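Local atomic coordinates of transcriptional regulator AcuR (Rhodobacter sphaeroides 2.4.1, PDB entry 3BRU), a protein that represses transcription of its own operon as a TetR-family DNA-binding regulator, probably by binding two operator sequences in the promoter. Residues A[92-95]-A[96-100]; A[158-161]-A[162-166]; A[170-173]-A[174-178]. All coordinates share one frame; numbering follows the deposited sequence.

Interaction 1: residues A[92-95]-A[96-100]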
ATOM      1  N   LEU A  92      15.310  13.862   4.985  1.00 24.75           N
ATOM      2  CA  LEU A  92      15.171  13.853   3.559  1.00 25.81           C
ATOM      3  C   LEU A  92      14.090  14.863   3.115  1.00 25.68           C
ATOM      4  O   LEU A  92      14.287  15.592   2.146  1.00 25.91           O
ATOM      5  CB  LEU A  92      14.968  12.419   3.073  1.00 26.77           C
ATOM      6  CG  LEU A  92      14.119  12.035   1.863  1.00 30.62           C
ATOM      7  CD1 LEU A  92      14.695  10.828   1.110  1.00 34.06           C
ATOM      8  CD2 LEU A  92      12.749  11.681   2.436  1.00 35.97           C
ATOM      9  N   LEU A  93      12.985  14.931   3.852  1.00 25.50           N
ATOM     10  CA  LEU A  93      11.970  15.958   3.649  1.00 24.97           C
ATOM     11  C   LEU A  93      12.502  17.374   3.879  1.00 25.31           C
ATOM     12  O   LEU A  93      12.053  18.311   3.230  1.00 25.87           O
ATOM     13  CB  LEU A  93      10.747  15.713   4.561  1.00 24.55           C
ATOM     14  CG  LEU A  93       9.717  14.624   4.216  1.00 24.42           C
ATOM     15  CD1 LEU A  93       8.598  14.547   5.259  1.00 23.33           C
ATOM     16  CD2 LEU A  93       9.116  14.827   2.830  1.00 23.77           C
ATOM     17  N   ASP A  94      13.414  17.540   4.830  1.00 25.39           N
ATOM     18  CA  ASP A  94      13.996  18.844   5.127  1.00 26.24           C
ATOM     19  C   ASP A  94      14.717  19.385   3.906  1.00 26.46           C
ATOM     20  O   ASP A  94      14.643  20.580   3.610  1.00 25.62           O
ATOM     21  CB  ASP A  94      15.005  18.742   6.268  1.00 25.65           C
ATOM     22  CG  ASP A  94      14.336  18.627   7.633  1.00 29.52           C
ATOM     23  OD1 ASP A  94      13.100  18.853   7.731  1.00 33.28           O
ATOM     24  OD2 ASP A  94      15.038  18.300   8.621  1.00 32.10           O
ATOM     25  N   GLN A  95      15.417  18.486   3.209  1.00 27.05           N
ATOM     26  CA  GLN A  95      16.216  18.846   2.036  1.00 27.92           C
ATOM     27  C   GLN A  95      15.313  19.429   0.951  1.00 27.83           C
ATOM     28  O   GLN A  95      15.639  20.473   0.370  1.00 27.66           O
ATOM     29  CB  GLN A  95      16.999  17.643   1.514  1.00 28.09           C
ATOM     30  CG  GLN A  95      18.444  17.881   1.539  1.00 31.92           C
ATOM     31  CD  GLN A  95      19.275  16.711   1.021  1.00 36.67           C
ATOM     32  OE1 GLN A  95      20.070  16.873   0.105  1.00 38.45           O
ATOM     33  NE2 GLN A  95      19.123  15.547   1.629  1.00 37.34           N
ATOM     34  N   ALA A  96      14.176  18.764   0.723  1.00 26.80           N
ATOM     35  CA  ALA A  96      13.221  19.160  -0.296  1.00 26.75           C
ATOM     36  C   ALA A  96      12.328  20.313   0.195  1.00 27.35           C
ATOM     37  O   ALA A  96      12.394  21.435  -0.340  1.00 27.36           O
ATOM     38  CB  ALA A  96      12.395  17.964  -0.747  1.00 25.74           C
ATOM     39  N   PHE A  97      11.539  20.058   1.237  1.00 27.53           N
ATOM     40  CA  PHE A  97      10.505  20.997   1.690  1.00 27.82           C
ATOM     41  C   PHE A  97      11.043  22.314   2.222  1.00 28.35           C
ATOM     42  O   PHE A  97      10.339  23.330   2.132  1.00 28.23           O
ATOM     43  CB  PHE A  97       9.610  20.356   2.755  1.00 27.97           C
ATOM     44  CG  PHE A  97       8.622  19.346   2.218  1.00 27.91           C
ATOM     45  CD1 PHE A  97       8.793  18.755   0.962  1.00 27.36           C
ATOM     46  CD2 PHE A  97       7.524  18.958   2.999  1.00 26.87           C
ATOM     47  CE1 PHE A  97       7.860  17.813   0.466  1.00 26.90           C
ATOM     48  CE2 PHE A  97       6.601  18.020   2.524  1.00 27.26           C
ATOM     49  CZ  PHE A  97       6.768  17.443   1.255  1.00 26.95           C
ATOM     50  N   LEU A  98      12.258  22.305   2.791  1.00 28.67           N
ATOM     51  CA  LEU A  98      12.849  23.536   3.348  1.00 28.95           C
ATOM     52  C   LEU A  98      13.831  24.272   2.415  1.00 29.49           C
ATOM     53  O   LEU A  98      14.447  25.272   2.819  1.00 29.78           O
ATOM     54  CB  LEU A  98      13.507  23.293   4.711  1.00 28.83           C
ATOM     55  CG  LEU A  98      12.689  22.696   5.855  1.00 29.79           C
ATOM     56  CD1 LEU A  98      13.498  22.852   7.084  1.00 30.20           C
ATOM     57  CD2 LEU A  98      11.319  23.350   6.041  1.00 28.57           C
ATOM     58  N   ASP A  99      13.959  23.799   1.175  1.00 29.74           N
ATOM     59  CA  ASP A  99      14.798  24.464   0.160  1.00 30.25           C
ATOM     60  C   ASP A  99      14.139  25.731  -0.404  1.00 29.66           C
ATOM     61  O   ASP A  99      13.272  25.645  -1.287  1.00 29.37           O
ATOM     62  CB  ASP A  99      15.181  23.515  -0.998  1.00 29.87           C
ATOM     63  CG  ASP A  99      16.235  24.141  -1.958  1.00 33.22           C
ATOM     64  OD1 ASP A  99      16.445  25.377  -1.932  1.00 35.39           O
ATOM     65  OD2 ASP A  99      16.866  23.408  -2.753  1.00 35.06           O
ATOM     66  N   GLY A 100      14.600  26.886   0.088  1.00 29.39           N
ATOM     67  CA  GLY A 100      14.095  28.217  -0.288  1.00 28.72           C
ATOM     68  C   GLY A 100      14.528  28.704  -1.661  1.00 28.62           C
ATOM     69  O   GLY A 100      14.058  29.748  -2.124  1.00 29.72           O
TER
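The methyl CD2 of L93 sits over one face of the F97 ring, 4.0 Å from the ring centroid and 16° off the normal, a CH-pi contact between residues one helical turn apart. CD2 is offset toward the rim, and its nearest ring atom is F97 CZ at 3.9 Å. Both side chains have CG beside the backbone N (chi1 -77° for L93, -75° for F97), which makes them run side by side in the same direction. The backbone bond from F97 N to L93 O, 2.7 Å, spans the same two residues. One residue on, L98 N reaches D94 O at 3.1 Å, but from above the carbonyl plane, as the chain leaves helical geometry at L98. The side chains of these two also run alongside each other, L98 CD1 lying 4.1 Å from D94 OD1. D99 N then bonds to A96 O, and D99 OD1 takes the backbone N of S101, so the chain passes from helix 74-97 into the loop through two further bonds. Farther out, F111 of helix 104-120 packs on L93 and A96, while T159 and L162 of helix 143-167 meet F97. D94 OD1 forms a salt bridge with R158. The chemistry is thus divided: buried apolar groups face the neighbouring helices, and the carboxylate of D94, beside the leucine methyl, has its charge answered by an arginine from helix 143-167.

Interaction 2: residues A[158-161]-A[162-166]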
ATOM      1  N   ARG A 158       3.367  18.419   7.117  1.00 23.65           N
ATOM      2  CA  ARG A 158       4.447  19.159   6.458  1.00 23.85           C
ATOM      3  C   ARG A 158       4.053  19.496   5.015  1.00 23.87           C
ATOM      4  O   ARG A 158       4.337  20.580   4.522  1.00 24.17           O
ATOM      5  CB  ARG A 158       5.757  18.372   6.492  1.00 23.40           C
ATOM      6  CG  ARG A 158       6.294  18.171   7.891  1.00 24.31           C
ATOM      7  CD  ARG A 158       7.680  17.523   7.835  1.00 27.09           C
ATOM      8  NE  ARG A 158       8.685  18.448   7.309  1.00 26.12           N
ATOM      9  CZ  ARG A 158      10.007  18.252   7.349  1.00 25.73           C
ATOM     10  NH1 ARG A 158      10.524  17.140   7.888  1.00 22.76           N
ATOM     11  NH2 ARG A 158      10.814  19.187   6.859  1.00 22.13           N
ATOM     12  N   THR A 159       3.356  18.555   4.378  1.00 23.64           N
ATOM     13  CA  THR A 159       2.935  18.648   2.986  1.00 22.81           C
ATOM     14  C   THR A 159       1.799  19.663   2.786  1.00 22.83           C
ATOM     15  O   THR A 159       1.841  20.423   1.828  1.00 23.43           O
ATOM     16  CB  THR A 159       2.577  17.248   2.464  1.00 22.16           C
ATOM     17  OG1 THR A 159       3.677  16.390   2.760  1.00 23.50           O
ATOM     18  CG2 THR A 159       2.323  17.217   0.962  1.00 20.19           C
ATOM     19  N   ALA A 160       0.819  19.679   3.687  1.00 22.69           N
ATOM     20  CA  ALA A 160      -0.242  20.688   3.674  1.00 23.00           C
ATOM     21  C   ALA A 160       0.340  22.085   3.826  1.00 23.33           C
ATOM     22  O   ALA A 160      -0.094  23.015   3.164  1.00 24.00           O
ATOM     23  CB  ALA A 160      -1.241  20.421   4.749  1.00 21.25           C
ATOM     24  N   GLN A 161       1.340  22.226   4.682  1.00 24.58           N
ATOM     25  CA  GLN A 161       2.012  23.518   4.852  1.00 26.22           C
ATOM     26  C   GLN A 161       2.678  23.930   3.527  1.00 25.97           C
ATOM     27  O   GLN A 161       2.556  25.068   3.109  1.00 25.94           O
ATOM     28  CB  GLN A 161       3.005  23.460   5.995  1.00 26.29           C
ATOM     29  CG  GLN A 161       3.693  24.779   6.305  1.00 31.34           C
ATOM     30  CD  GLN A 161       5.031  24.573   7.040  1.00 37.91           C
ATOM     31  OE1 GLN A 161       5.360  23.452   7.482  1.00 41.08           O
ATOM     32  NE2 GLN A 161       5.812  25.653   7.167  1.00 40.83           N
ATOM     33  N   LEU A 162       3.316  22.971   2.847  1.00 26.33           N
ATOM     34  CA  LEU A 162       3.860  23.176   1.509  1.00 25.77           C
ATOM     35  C   LEU A 162       2.786  23.673   0.546  1.00 26.33           C
ATOM     36  O   LEU A 162       2.999  24.678  -0.165  1.00 25.09           O
ATOM     37  CB  LEU A 162       4.473  21.881   0.977  1.00 25.94           C
ATOM     38  CG  LEU A 162       5.288  21.977  -0.313  1.00 26.07           C
ATOM     39  CD1 LEU A 162       6.212  23.184  -0.235  1.00 27.74           C
ATOM     40  CD2 LEU A 162       6.134  20.716  -0.531  1.00 25.56           C
ATOM     41  N   PHE A 163       1.643  22.966   0.540  1.00 26.16           N
ATOM     42  CA  PHE A 163       0.485  23.345  -0.264  1.00 27.06           C
ATOM     43  C   PHE A 163      -0.093  24.726   0.101  1.00 27.95           C
ATOM     44  O   PHE A 163      -0.529  25.434  -0.794  1.00 29.36           O
ATOM     45  CB  PHE A 163      -0.627  22.268  -0.270  1.00 25.84           C
ATOM     46  CG  PHE A 163      -0.227  20.960  -0.918  1.00 26.43           C
ATOM     47  CD1 PHE A 163       0.654  20.923  -2.001  1.00 27.30           C
ATOM     48  CD2 PHE A 163      -0.757  19.749  -0.466  1.00 25.61           C
ATOM     49  CE1 PHE A 163       1.026  19.682  -2.594  1.00 27.78           C
ATOM     50  CE2 PHE A 163      -0.406  18.529  -1.065  1.00 26.39           C
ATOM     51  CZ  PHE A 163       0.492  18.492  -2.128  1.00 25.16           C
ATOM     52  N   ARG A 164      -0.131  25.102   1.384  1.00 28.38           N
ATOM     53  CA  ARG A 164      -0.549  26.468   1.750  1.00 28.69           C
ATOM     54  C   ARG A 164       0.386  27.522   1.179  1.00 29.08           C
ATOM     55  O   ARG A 164      -0.064  28.571   0.749  1.00 29.78           O
ATOM     56  CB  ARG A 164      -0.673  26.657   3.257  1.00 28.50           C
ATOM     57  CG  ARG A 164      -1.982  26.193   3.800  1.00 29.16           C
ATOM     58  CD  ARG A 164      -2.217  26.632   5.254  1.00 34.37           C
ATOM     59  NE  ARG A 164      -1.232  26.004   6.136  1.00 38.20           N
ATOM     60  CZ  ARG A 164      -1.317  24.767   6.623  1.00 37.81           C
ATOM     61  NH1 ARG A 164      -2.394  24.005   6.351  1.00 36.46           N
ATOM     62  NH2 ARG A 164      -0.315  24.308   7.381  1.00 35.94           N
ATOM     63  N   GLU A 165       1.685  27.249   1.166  1.00 29.37           N
ATOM     64  CA  GLU A 165       2.633  28.147   0.512  1.00 29.80           C
ATOM     65  C   GLU A 165       2.486  28.173  -1.009  1.00 29.25           C
ATOM     66  O   GLU A 165       2.689  29.220  -1.628  1.00 29.31           O
ATOM     67  CB  GLU A 165       4.055  27.786   0.896  1.00 30.28           C
ATOM     68  CG  GLU A 165       4.289  27.893   2.378  1.00 35.27           C
ATOM     69  CD  GLU A 165       5.557  27.172   2.841  1.00 43.74           C
ATOM     70  OE1 GLU A 165       6.346  26.703   1.968  1.00 46.94           O
ATOM     71  OE2 GLU A 165       5.768  27.079   4.085  1.00 46.53           O
ATOM     72  N   ALA A 166       2.147  27.027  -1.615  1.00 28.75           N
ATOM     73  CA  ALA A 166       1.814  26.980  -3.043  1.00 27.37           C
ATOM     74  C   ALA A 166       0.577  27.823  -3.360  1.00 26.71           C
ATOM     75  O   ALA A 166       0.537  28.446  -4.414  1.00 28.14           O
ATOM     76  CB  ALA A 166       1.648  25.558  -3.540  1.00 27.18           C
TER
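T159 turns OG1 beside its backbone N (chi1 -52°), which leaves the methyl CG2 on the F163 side; with CG of F163 beside its own N (chi1 -65°), the methyl and the ring point the same way from successive turns of helix 143-167. CG2 reaches F163 CE2 at 3.6 Å, while the carbonyl O of T159 lies 3.4 Å above the ring plane, offset toward the rim. That same oxygen accepts F163 N at 2.9 Å, so the backbone bond and the ring placement share one atom. The F163 side chain also touches L108 of helix 104-120, L172 and P178. OG1 of T159 is hydrogen-bonded to W155 O and W186 NE1. On another side of the helix, the R164 chain bends at chi3 and folds its guanidinium back over the preceding turn: A160 O lies 4.0 Å above the centre of the group, and NH2 comes within 3.5 Å of Q161 CA. The Q161 amide and the E165 carboxylate stand almost perpendicular, their planes 87° apart; OE1 of E165 forms a salt bridge with R107. Replacing F163 by an alanine is likely to cost the methyl of T159 its contact with the ring and open a gap toward L108, L172 and P178. Four consecutive i to i+4 backbone bonds, from L162 N to R158 O through E165 N to Q161 O, define a regular alpha-helix, here within the all-helical TetR-type C-terminal domain.

Interaction 3: residues A[170-173]-A[174-178]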
ATOM      1  N   GLY A 170       0.290  31.526  -5.694  1.00 19.19           N
ATOM      2  CA  GLY A 170      -0.440  31.317  -6.948  1.00 18.57           C
ATOM      3  C   GLY A 170      -0.201  30.035  -7.736  1.00 18.22           C
ATOM      4  O   GLY A 170      -0.708  29.886  -8.841  1.00 18.04           O
ATOM      5  N   GLU A 171       0.551  29.098  -7.166  1.00 18.25           N
ATOM      6  CA  GLU A 171       0.885  27.832  -7.841  1.00 18.15           C
ATOM      7  C   GLU A 171      -0.233  26.801  -7.776  1.00 18.37           C
ATOM      8  O   GLU A 171      -0.341  25.936  -8.657  1.00 18.74           O
ATOM      9  CB  GLU A 171       2.150  27.216  -7.234  1.00 18.43           C
ATOM     10  CG  GLU A 171       3.469  27.749  -7.803  1.00 17.86           C
ATOM     11  CD  GLU A 171       4.653  26.872  -7.434  1.00 17.00           C
ATOM     12  OE1 GLU A 171       4.710  26.426  -6.282  1.00 16.07           O
ATOM     13  OE2 GLU A 171       5.528  26.630  -8.287  1.00 16.75           O
ATOM     14  N   LEU A 172      -1.031  26.897  -6.713  1.00 18.15           N
ATOM     15  CA  LEU A 172      -2.185  26.060  -6.467  1.00 18.24           C
ATOM     16  C   LEU A 172      -3.399  26.985  -6.433  1.00 18.47           C
ATOM     17  O   LEU A 172      -3.295  28.124  -5.975  1.00 18.59           O
ATOM     18  CB  LEU A 172      -2.037  25.397  -5.098  1.00 17.83           C
ATOM     19  CG  LEU A 172      -2.294  23.913  -4.836  1.00 17.97           C
ATOM     20  CD1 LEU A 172      -2.772  23.747  -3.427  1.00 16.20           C
ATOM     21  CD2 LEU A 172      -3.278  23.242  -5.809  1.00 17.72           C
ATOM     22  N   SER A 173      -4.548  26.519  -6.914  1.00 18.74           N
ATOM     23  CA  SER A 173      -5.707  27.402  -6.974  1.00 18.95           C
ATOM     24  C   SER A 173      -6.311  27.523  -5.582  1.00 19.16           C
ATOM     25  O   SER A 173      -6.264  26.561  -4.808  1.00 19.14           O
ATOM     26  CB  SER A 173      -6.732  26.931  -8.028  1.00 19.05           C
ATOM     27  OG  SER A 173      -7.704  26.040  -7.505  1.00 18.83           O
ATOM     28  N   ALA A 174      -6.848  28.704  -5.263  1.00 19.56           N
ATOM     29  CA  ALA A 174      -7.506  28.965  -3.975  1.00 19.96           C
ATOM     30  C   ALA A 174      -8.625  27.963  -3.718  1.00 20.29           C
ATOM     31  O   ALA A 174      -9.037  27.753  -2.590  1.00 20.08           O
ATOM     32  CB  ALA A 174      -8.049  30.379  -3.936  1.00 20.26           C
ATOM     33  N   ASP A 175      -9.084  27.341  -4.792  1.00 21.11           N
ATOM     34  CA  ASP A 175     -10.076  26.280  -4.793  1.00 22.18           C
ATOM     35  C   ASP A 175      -9.789  25.046  -3.899  1.00 22.81           C
ATOM     36  O   ASP A 175     -10.680  24.561  -3.183  1.00 23.14           O
ATOM     37  CB  ASP A 175     -10.190  25.809  -6.232  1.00 22.35           C
ATOM     38  CG  ASP A 175     -11.560  25.421  -6.593  1.00 22.86           C
ATOM     39  OD1 ASP A 175     -11.819  25.263  -7.802  1.00 24.81           O
ATOM     40  OD2 ASP A 175     -12.387  25.287  -5.674  1.00 24.53           O
ATOM     41  N   HIS A 176      -8.559  24.540  -3.967  1.00 23.06           N
ATOM     42  CA  HIS A 176      -8.139  23.303  -3.301  1.00 23.93           C
ATOM     43  C   HIS A 176      -8.004  23.382  -1.781  1.00 24.79           C
ATOM     44  O   HIS A 176      -7.568  24.408  -1.246  1.00 25.04           O
ATOM     45  CB  HIS A 176      -6.805  22.850  -3.891  1.00 23.56           C
ATOM     46  CG  HIS A 176      -6.938  22.255  -5.250  1.00 23.91           C
ATOM     47  ND1 HIS A 176      -7.390  20.969  -5.450  1.00 24.93           N
ATOM     48  CD2 HIS A 176      -6.729  22.780  -6.480  1.00 24.62           C
ATOM     49  CE1 HIS A 176      -7.445  20.720  -6.748  1.00 25.19           C
ATOM     50  NE2 HIS A 176      -7.056  21.806  -7.395  1.00 25.20           N
ATOM     51  N   ASP A 177      -8.371  22.300  -1.092  1.00 25.52           N
ATOM     52  CA  ASP A 177      -8.079  22.169   0.338  1.00 26.88           C
ATOM     53  C   ASP A 177      -6.660  21.576   0.520  1.00 26.55           C
ATOM     54  O   ASP A 177      -6.407  20.440   0.096  1.00 25.84           O
ATOM     55  CB  ASP A 177      -9.163  21.325   1.051  1.00 27.66           C
ATOM     56  CG  ASP A 177      -8.863  21.086   2.562  1.00 31.22           C
ATOM     57  OD1 ASP A 177      -7.904  21.677   3.112  1.00 35.37           O
ATOM     58  OD2 ASP A 177      -9.597  20.290   3.213  1.00 35.15           O
ATOM     59  N   PRO A 178      -5.717  22.371   1.098  1.00 27.08           N
ATOM     60  CA  PRO A 178      -4.331  21.871   1.268  1.00 26.33           C
ATOM     61  C   PRO A 178      -4.232  20.609   2.130  1.00 26.39           C
ATOM     62  O   PRO A 178      -3.410  19.738   1.832  1.00 26.19           O
ATOM     63  CB  PRO A 178      -3.566  23.056   1.882  1.00 26.04           C
ATOM     64  CG  PRO A 178      -4.582  24.056   2.292  1.00 26.49           C
ATOM     65  CD  PRO A 178      -5.861  23.780   1.536  1.00 26.79           C
TER
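S173 O is gripped by two donors: H176 N at 3.2 Å, and the side-chain NE2 of Q167 from the end of helix 143-167. The bond from H176 N spans i to i+3 and closes a beta turn over S173-H176 in the connection between helices 143-167 and 178-199, which starts at a Schellman motif with G170, at positive phi, as its C' residue. The donor stands well out of the carbonyl plane of S173, by 49°, and the C=O...N angle is 129°, so the approach is over the carbonyl rather than along it. Beside this turn L172 and H176 meet. Their side chains cross at about a right angle, and the H176 imidazole, whose chi1 of -75° places ring atom CD2 against the leucine, meets the methyl CD2 of L172 obliquely. L172 also packs on Q167 and on F216 near the chain's end. H176 packs against R214 of the second subunit, placing the turn close to the dimer partner. At the exit, D177 is the N-cap of helix 178-199, its OD1 accepting the backbone N of D179. The closest approach of leucine to imidazole is L172 CD2 to H176 CD2, 3.5 Å.

The three contacts follow one another along the chain, and the first two belong to neighbouring helices. Interaction 1 closes helix 74-97, and interaction 2 lies near the end of helix 143-167; their centres are 12 Å apart, and D94 OD1 meets R158 NH2 between them at 2.5 Å. Interaction 3, the loop leading to helix 178-199, has its centre 10 Å from that of interaction 2 and meets it through P178 on F163 and R164, and probably through backbone bonds from E171 N and L172 N to A166 O. Both lie in the TetR-type C-terminal domain. Interactions 1 and 3 do not touch, their nearest atoms being about 10 Å apart. Helix 143-167 therefore bridges the two, linking the end of helix 74-97 to a loop beside the second subunit.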